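Local coordinates for type IV pilin protein (PDB 5V0M) that is a non-core minor pilin of Neisseria meningitidis type IV pili, probably involved in cell adhesion, at residues Asp71-Val76 against Thr90-Pro95; Lys45-Thr50 against Ala63-Thr68; His18-Met23 against Asp57-Gln62. All blocks are in the same frame, centred on the assembly; numbering follows the deposited sequence.

Interaction 1 (Asp71-Val76 against Thr90-Pro95); sequences DGETCV and TNQSCP
Two torsions set up this contact: in Thr74 (chi1 76°) OG1 sits between the backbone N and the carbonyl carbon, turned at Thr90 and Gln92, while Gln92 runs fully extended from a CG placed opposite its own backbone N and so delivers its amide to the other loop. The disulfide Cys75-Cys94 closes the same junction. The bridge is consistent with the one that delimits the C-terminal D-region of type IV pilins, here tying the loop before strand 76-80 to the tail after strand 85-88. It spans 2.0 Å between Cys75 SG and Cys94 SG, and its chi3 of -95° is the near-perpendicular twist usual for a disulfide.

Beside the bridge, polar groups interlock. Gln92 OE1 is gripped twice by one residue: Thr74 N donates to it in the carbonyl plane at 2.8 Å, and Thr74 OG1 donates from a tilted position at 2.7 Å. That hydroxyl is itself an acceptor, since Thr90 N reaches Thr74 OG1 at 2.8 Å with an almost straight N-H (179°). The other end of the amide is held more loosely, Gln92 NE2 donating to Gly72 O at 3.2 Å. With both ends engaged, the amide's rotation is fixed.

Glu73 points its CB away from the tail but bends back at chi2, and its OE2 accepts from Cys75 N at 2.9 Å with the anti lone pair. This oxygen also forms a salt bridge with Arg5 of helix 3-30, and Arg5 donates to Ser93 O as well, linking both loops to the helix. On the far side of Thr74 from Glu73, one water spans the gap, donating to Thr74 O at 2.7 Å and lying 2.8 Å from Thr90 OG1.

Interaction 2 (Lys45-Thr50 against Ala63-Thr68); sequences KYFNVT and ADPNPT
Asn48, Ala63 and Asn66 have the most surface buried where the two arms of an antiparallel beta hairpin, strands 47-54 and 59-65, meet near its open end. The short strand axes run at 153°, and the pairing alternates. Asn48 faces Asp64 in a hydrogen-bonded pair: Asn48 N donates to Asp64 O at 2.8 Å, and Asp64 N returns a bond to Asn48 O at 2.9 Å. Phe47-Pro65 and Val49-Ala63 are the flanking non-hydrogen-bonded pairs.

Ala63 is buried on the face shared with Phe47 and Val49. Its methyl CB lies 4.0 Å from Phe47 CB and 4.3 Å from Val49 CG2, and the same three side chains meet helix 3-30, Ala63 and Phe47 both touching Val12.

Asn66 carries the pairing past the end of its strand. Asn66 N donates to Tyr46 O at 2.9 Å, but from 47° out of the carbonyl plane; Asn70 ND2 also binds this oxygen. Asn66 CB rests 3.5 Å from Tyr46 O, and with CG turned opposite its own backbone N the amide is carried onward, ND2 toward Asn48, while OD1 accepts from Thr68 N, forming an Asx turn. The Asn48 and Asn66 amides, on planes 42° apart, are joined through one water, which donates to Asn48 OD1 at 2.7 Å and accepts from Asn66 ND2 at 3.0 Å.

Interaction 3 (His18-Met23 against Asp57-Gln62); sequences HNAQTM and DHFTLQ
In the type IV pilin fold a long N-terminal helix packs across an antiparallel sheet, and here Asn19, Ala20 and Met23 of helix 3-30 meet Phe59 and Leu61 of strand 59-65. The short axes pass 9.8 Å apart at 153°, a spacing filled by side chains, with no polar bond between the two segments.

Met23, a selenomethionine introduced by labelling, makes a Met-aromatic contact with Phe59. In the conformer described, its SE stands 4.1 Å from the Phe59 ring centroid and only 6° off the normal, squarely over one face. A bend at chi3 swings the terminal methyl back over the rim, where CE comes 3.6 Å from Phe59 CD1. A second conformer was modelled, so these positions hold for one of the two. The ring is presented by a chi1 of 65°, which sets CG between the backbone N and carbonyl carbon of Phe59 and lets CZ end 4.0 Å from Ala20 CB. Phe33 also packs against this ring, edge to face.

Leu61 fills the neighbouring place along the strand. Its CD1 lodges against the helix backbone, 3.7 Å from Ala20 N and 3.8 Å from Asn19 CB, while CD2 lies 4.3 Å from Met23 SE. Asn19 offers only its CB to Leu61; its OD1 accepts from Lys42 N, so its polar end is turned to another partner.

All five touching residues are buried and meet almost wholly through carbon and selenium, which suggests that dispersion and exclusion of water dominate; the selenium over the ring may add some directional preference in this conformer.

Overall arrangement
From the N terminus, helix 3-30 comes first, and interaction 3 sets its 18-23 turns against strand 59-65, closing the long excursion that includes strand 47-54. Interaction 2 starts inside that excursion at 45-50 and ends at 63-68, beyond 57-62, so the two contacts cross. They share strand 59-65 and meet where Thr50 O lies 2.8 Å from Gln62 N, a probable hydrogen bond. Interaction 1 follows in series: its disulfide closes the loop holding strands 76-80 and 85-88, and Glu73 and Cys75 pack on Pro65 of interaction 2. Interactions 1 and 3 have centres about 22 Å apart, on opposite sides of the chain's centre.

Interaction 1 (Asp71-Val76 against Thr90-Pro95)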
# COMPACT_ATOMS: atom_id res chain seq x y z
N ASP A 71 -8.07 6.22 13.49
CA ASP A 71 -8.30 5.25 14.55
C ASP A 71 -9.63 4.55 14.30
O ASP A 71 -10.59 5.15 13.81
CB ASP A 71 -8.33 5.94 15.93
CG ASP A 71 -8.05 4.99 17.08
OD1 ASP A 71 -8.38 5.36 18.22
OD2 ASP A 71 -7.50 3.88 16.87
N GLY A 72 -9.67 3.27 14.58
CA GLY A 72 -10.82 2.47 14.23
C GLY A 72 -10.68 1.71 12.92
O GLY A 72 -11.30 0.66 12.77
N GLU A 73 -9.88 2.22 11.96
CA GLU A 73 -9.61 1.45 10.74
C GLU A 73 -8.66 0.32 11.07
O GLU A 73 -7.60 0.55 11.66
CB GLU A 73 -8.95 2.33 9.67
CG GLU A 73 -8.67 1.61 8.36
CD GLU A 73 -9.93 1.08 7.74
OE1 GLU A 73 -10.76 1.87 7.24
OE2 GLU A 73 -10.14 -0.15 7.79
N THR A 74 -9.04 -0.90 10.68
CA THR A 74 -8.16 -2.04 10.84
C THR A 74 -7.72 -2.67 9.53
O THR A 74 -6.90 -3.60 9.55
CB THR A 74 -8.79 -3.13 11.73
OG1 THR A 74 -9.79 -3.86 11.02
CG2 THR A 74 -9.37 -2.55 13.01
N CYS A 75 -8.21 -2.20 8.40
CA CYS A 75 -7.86 -2.84 7.14
C CYS A 75 -6.43 -2.53 6.76
O CYS A 75 -6.01 -1.37 6.69
CB CYS A 75 -8.80 -2.40 6.03
SG CYS A 75 -10.47 -3.09 6.27
N VAL A 76 -5.68 -3.59 6.49
CA VAL A 76 -4.33 -3.49 5.96
C VAL A 76 -4.40 -3.83 4.49
O VAL A 76 -4.94 -4.88 4.11
CB VAL A 76 -3.40 -4.47 6.70
CG1 VAL A 76 -2.02 -4.47 6.09
CG2 VAL A 76 -3.32 -4.10 8.17
N THR A 90 -9.82 -6.66 10.79
CA THR A 90 -10.08 -7.44 12.01
C THR A 90 -11.54 -7.25 12.40
O THR A 90 -11.89 -6.19 12.94
CB THR A 90 -9.20 -6.96 13.15
OG1 THR A 90 -7.82 -7.01 12.78
CG2 THR A 90 -9.41 -7.82 14.37
N ASN A 91 -12.33 -8.32 12.25
CA ASN A 91 -13.78 -8.28 12.10
C ASN A 91 -14.24 -6.91 11.62
O ASN A 91 -14.85 -6.13 12.37
CB ASN A 91 -14.57 -8.80 13.32
CG ASN A 91 -13.71 -9.10 14.54
OD1 ASN A 91 -13.81 -8.43 15.57
ND2 ASN A 91 -12.91 -10.15 14.44
N GLN A 92 -13.91 -6.63 10.37
CA GLN A 92 -14.27 -5.38 9.72
C GLN A 92 -14.10 -5.57 8.22
O GLN A 92 -13.00 -5.90 7.75
CB GLN A 92 -13.36 -4.28 10.20
CG GLN A 92 -13.79 -2.91 9.75
CD GLN A 92 -12.86 -1.83 10.29
OE1 GLN A 92 -11.64 -2.00 10.32
NE2 GLN A 92 -13.44 -0.74 10.77
N SER A 93 -15.15 -5.35 7.45
CA SER A 93 -15.04 -5.39 6.01
C SER A 93 -14.24 -4.20 5.51
O SER A 93 -14.19 -3.15 6.15
CB SER A 93 -16.42 -5.33 5.37
OG SER A 93 -17.17 -6.50 5.66
N CYS A 94 -13.66 -4.34 4.33
CA CYS A 94 -12.80 -3.31 3.76
C CYS A 94 -13.46 -2.81 2.49
O CYS A 94 -13.23 -3.36 1.40
CB CYS A 94 -11.40 -3.86 3.48
SG CYS A 94 -10.60 -4.59 4.91
N PRO A 95 -14.28 -1.77 2.57
CA PRO A 95 -15.04 -1.35 1.39
C PRO A 95 -14.13 -0.90 0.26
O PRO A 95 -13.17 -0.15 0.46
CB PRO A 95 -15.92 -0.21 1.92
CG PRO A 95 -15.27 0.26 3.13
CD PRO A 95 -14.57 -0.93 3.74
O HOH W 1 -6.33 -5.98 10.66

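Interaction 2 (Lys45-Thr50 against Ala63-Thr68)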
# COMPACT_ATOMS: atom_id res chain seq x y z
N LYS A 45 -1.94 10.35 4.53
CA LYS A 45 -2.28 10.91 5.84
C LYS A 45 -2.84 9.85 6.78
O LYS A 45 -2.71 9.97 8.00
CB LYS A 45 -3.34 12.01 5.61
CG LYS A 45 -3.52 13.02 6.68
CD LYS A 45 -4.13 14.36 6.12
CE LYS A 45 -5.41 14.20 5.33
NZ LYS A 45 -6.18 15.48 5.28
N TYR A 46 -3.50 8.83 6.24
CA TYR A 46 -4.32 7.88 6.98
C TYR A 46 -3.73 6.49 7.06
O TYR A 46 -4.28 5.65 7.80
CB TYR A 46 -5.70 7.81 6.30
CG TYR A 46 -6.40 9.14 6.35
CD1 TYR A 46 -6.73 9.74 7.57
CD2 TYR A 46 -6.72 9.82 5.18
CE1 TYR A 46 -7.37 10.95 7.62
CE2 TYR A 46 -7.37 11.05 5.23
CZ TYR A 46 -7.66 11.61 6.44
OH TYR A 46 -8.34 12.83 6.49
N PHE A 47 -2.65 6.21 6.32
CA PHE A 47 -2.02 4.90 6.26
C PHE A 47 -0.52 5.08 6.10
O PHE A 47 -0.07 5.89 5.28
CB PHE A 47 -2.49 4.06 5.06
CG PHE A 47 -3.93 3.65 5.10
CD1 PHE A 47 -4.30 2.38 5.54
CD2 PHE A 47 -4.90 4.52 4.68
CE1 PHE A 47 -5.64 2.00 5.57
CE2 PHE A 47 -6.23 4.14 4.73
CZ PHE A 47 -6.59 2.88 5.17
N ASN A 48 0.23 4.29 6.86
CA ASN A 48 1.69 4.22 6.76
C ASN A 48 2.06 3.17 5.72
O ASN A 48 1.62 2.01 5.82
CB ASN A 48 2.24 3.84 8.13
CG ASN A 48 2.04 4.91 9.16
OD1 ASN A 48 2.10 6.10 8.85
ND2 ASN A 48 1.79 4.49 10.39
N VAL A 49 2.82 3.56 4.70
CA VAL A 49 3.17 2.66 3.60
C VAL A 49 4.60 2.18 3.77
O VAL A 49 5.52 2.99 3.94
CB VAL A 49 2.97 3.37 2.25
CG1 VAL A 49 3.42 2.49 1.11
CG2 VAL A 49 1.50 3.79 2.07
N THR A 50 4.79 0.86 3.70
CA THR A 50 6.11 0.25 3.81
C THR A 50 6.23 -0.83 2.75
O THR A 50 5.26 -1.23 2.12
CB THR A 50 6.26 -0.38 5.19
OG1 THR A 50 5.22 -1.34 5.39
CG2 THR A 50 6.21 0.67 6.29
N ALA A 63 0.10 -1.07 3.36
CA ALA A 63 -0.47 0.13 3.97
C ALA A 63 -1.15 -0.28 5.27
O ALA A 63 -2.15 -1.01 5.25
CB ALA A 63 -1.48 0.78 3.03
N ASP A 64 -0.59 0.17 6.42
CA ASP A 64 -1.15 -0.08 7.73
C ASP A 64 -1.86 1.19 8.20
O ASP A 64 -1.29 2.28 8.07
CB ASP A 64 -0.05 -0.43 8.73
CG ASP A 64 0.49 -1.84 8.55
OD1 ASP A 64 -0.15 -2.77 9.10
OD2 ASP A 64 1.50 -2.02 7.85
N PRO A 65 -3.06 1.10 8.76
CA PRO A 65 -3.76 2.31 9.19
C PRO A 65 -3.00 3.08 10.25
O PRO A 65 -2.40 2.52 11.17
CB PRO A 65 -5.12 1.79 9.71
CG PRO A 65 -4.98 0.34 9.85
CD PRO A 65 -3.87 -0.10 8.95
N ASN A 66 -3.07 4.40 10.14
CA ASN A 66 -2.42 5.28 11.09
C ASN A 66 -3.41 5.57 12.21
O ASN A 66 -4.43 6.21 11.95
CB ASN A 66 -2.04 6.56 10.38
CG ASN A 66 -1.37 7.54 11.27
OD1 ASN A 66 -1.66 7.62 12.46
ND2 ASN A 66 -0.49 8.34 10.69
N PRO A 67 -3.19 5.10 13.44
CA PRO A 67 -4.19 5.33 14.49
C PRO A 67 -4.33 6.77 14.96
O PRO A 67 -5.34 7.09 15.59
CB PRO A 67 -3.76 4.43 15.65
CG PRO A 67 -2.68 3.64 15.18
CD PRO A 67 -2.12 4.20 13.89
N THR A 68 -3.37 7.63 14.67
CA THR A 68 -3.55 9.04 15.03
C THR A 68 -4.68 9.67 14.24
O THR A 68 -5.53 10.36 14.80
CB THR A 68 -2.26 9.80 14.81
OG1 THR A 68 -1.25 9.34 15.73
CG2 THR A 68 -2.45 11.30 15.01
O HOH W 2 3.13 -0.18 6.77
O HOH W 3 0.29 7.83 7.84

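Interaction 3 (His18-Met23 against Asp57-Gln62)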
# COMPACT_ATOMS: atom_id res chain seq x y z
N HIS A 18 0.61 4.36 -7.09
CA HIS A 18 1.68 5.30 -7.44
C HIS A 18 3.04 4.77 -7.01
O HIS A 18 4.03 4.84 -7.76
CB HIS A 18 1.42 6.66 -6.82
CG HIS A 18 0.31 7.42 -7.49
ND1 HIS A 18 -0.21 7.06 -8.71
CD2 HIS A 18 -0.36 8.52 -7.10
CE1 HIS A 18 -1.17 7.90 -9.05
NE2 HIS A 18 -1.28 8.81 -8.09
N ASN A 19 3.13 4.23 -5.79
CA ASN A 19 4.38 3.65 -5.33
C ASN A 19 4.79 2.49 -6.22
O ASN A 19 5.97 2.35 -6.57
CB ASN A 19 4.27 3.19 -3.86
CG ASN A 19 4.48 4.32 -2.89
OD1 ASN A 19 5.52 4.98 -2.89
ND2 ASN A 19 3.49 4.58 -2.05
N ALA A 20 3.84 1.64 -6.62
CA ALA A 20 4.18 0.51 -7.46
C ALA A 20 4.69 0.96 -8.82
O ALA A 20 5.62 0.36 -9.39
CB ALA A 20 2.97 -0.41 -7.62
N GLN A 21 4.11 2.03 -9.37
CA GLN A 21 4.60 2.56 -10.64
C GLN A 21 6.03 3.07 -10.51
O GLN A 21 6.87 2.83 -11.40
CB GLN A 21 3.68 3.69 -11.08
CG GLN A 21 2.35 3.20 -11.55
CD GLN A 21 1.32 4.31 -11.74
OE1 GLN A 21 1.62 5.49 -11.55
NE2 GLN A 21 0.09 3.92 -12.09
N THR A 22 6.33 3.77 -9.42
CA THR A 22 7.69 4.25 -9.19
C THR A 22 8.67 3.09 -9.12
O THR A 22 9.77 3.16 -9.69
CB THR A 22 7.70 5.03 -7.88
OG1 THR A 22 6.89 6.19 -8.04
CG2 THR A 22 9.12 5.45 -7.50
N MSE A 23 8.28 1.99 -8.51
CA MSE A 23 9.20 0.87 -8.39
C MSE A 23 9.29 0.10 -9.70
O MSE A 23 10.33 -0.51 -10.02
CB MSE A 23 8.77 -0.03 -7.24
CG MSE A 23 8.80 0.71 -5.92
SE MSE A 23 8.44 -0.43 -4.39
CE MSE A 23 9.91 -1.70 -4.58
N ASP A 57 13.45 -9.51 -7.84
CA ASP A 57 12.46 -9.36 -8.91
C ASP A 57 11.02 -9.17 -8.45
O ASP A 57 10.12 -9.09 -9.30
CB ASP A 57 12.53 -10.57 -9.85
CG ASP A 57 13.90 -10.75 -10.44
OD1 ASP A 57 14.48 -9.74 -10.88
OD2 ASP A 57 14.38 -11.90 -10.41
N HIS A 58 10.77 -9.06 -7.14
CA HIS A 58 9.40 -8.92 -6.66
C HIS A 58 9.38 -8.00 -5.44
O HIS A 58 10.37 -7.83 -4.73
CB HIS A 58 8.83 -10.27 -6.28
CG HIS A 58 8.67 -11.21 -7.44
ND1 HIS A 58 7.88 -10.92 -8.53
CD2 HIS A 58 9.20 -12.43 -7.68
CE1 HIS A 58 7.94 -11.92 -9.39
NE2 HIS A 58 8.73 -12.85 -8.89
N PHE A 59 8.20 -7.43 -5.18
CA PHE A 59 8.00 -6.67 -3.96
C PHE A 59 6.54 -6.75 -3.53
O PHE A 59 5.65 -7.06 -4.32
CB PHE A 59 8.39 -5.20 -4.11
CG PHE A 59 7.53 -4.45 -5.08
CD1 PHE A 59 7.97 -4.21 -6.37
CD2 PHE A 59 6.27 -3.99 -4.72
CE1 PHE A 59 7.18 -3.52 -7.27
CE2 PHE A 59 5.47 -3.31 -5.63
CZ PHE A 59 5.93 -3.07 -6.90
N THR A 60 6.31 -6.46 -2.25
CA THR A 60 4.97 -6.24 -1.72
C THR A 60 5.00 -4.95 -0.92
O THR A 60 5.82 -4.80 0.00
CB THR A 60 4.49 -7.39 -0.85
OG1 THR A 60 4.46 -8.60 -1.62
CG2 THR A 60 3.08 -7.13 -0.33
N LEU A 61 4.12 -4.03 -1.28
CA LEU A 61 3.83 -2.84 -0.52
C LEU A 61 2.73 -3.12 0.47
O LEU A 61 1.78 -3.85 0.16
CB LEU A 61 3.35 -1.75 -1.47
CG LEU A 61 4.43 -1.18 -2.37
CD1 LEU A 61 3.87 -0.60 -3.65
CD2 LEU A 61 5.22 -0.15 -1.58
N GLN A 62 2.81 -2.51 1.65
CA GLN A 62 1.78 -2.66 2.67
C GLN A 62 1.40 -1.31 3.25
O GLN A 62 2.27 -0.52 3.62
CB GLN A 62 2.27 -3.57 3.79
CG GLN A 62 1.27 -3.85 4.91
CD GLN A 62 1.72 -4.97 5.81
OE1 GLN A 62 1.92 -6.11 5.37
NE2 GLN A 62 1.91 -4.67 7.08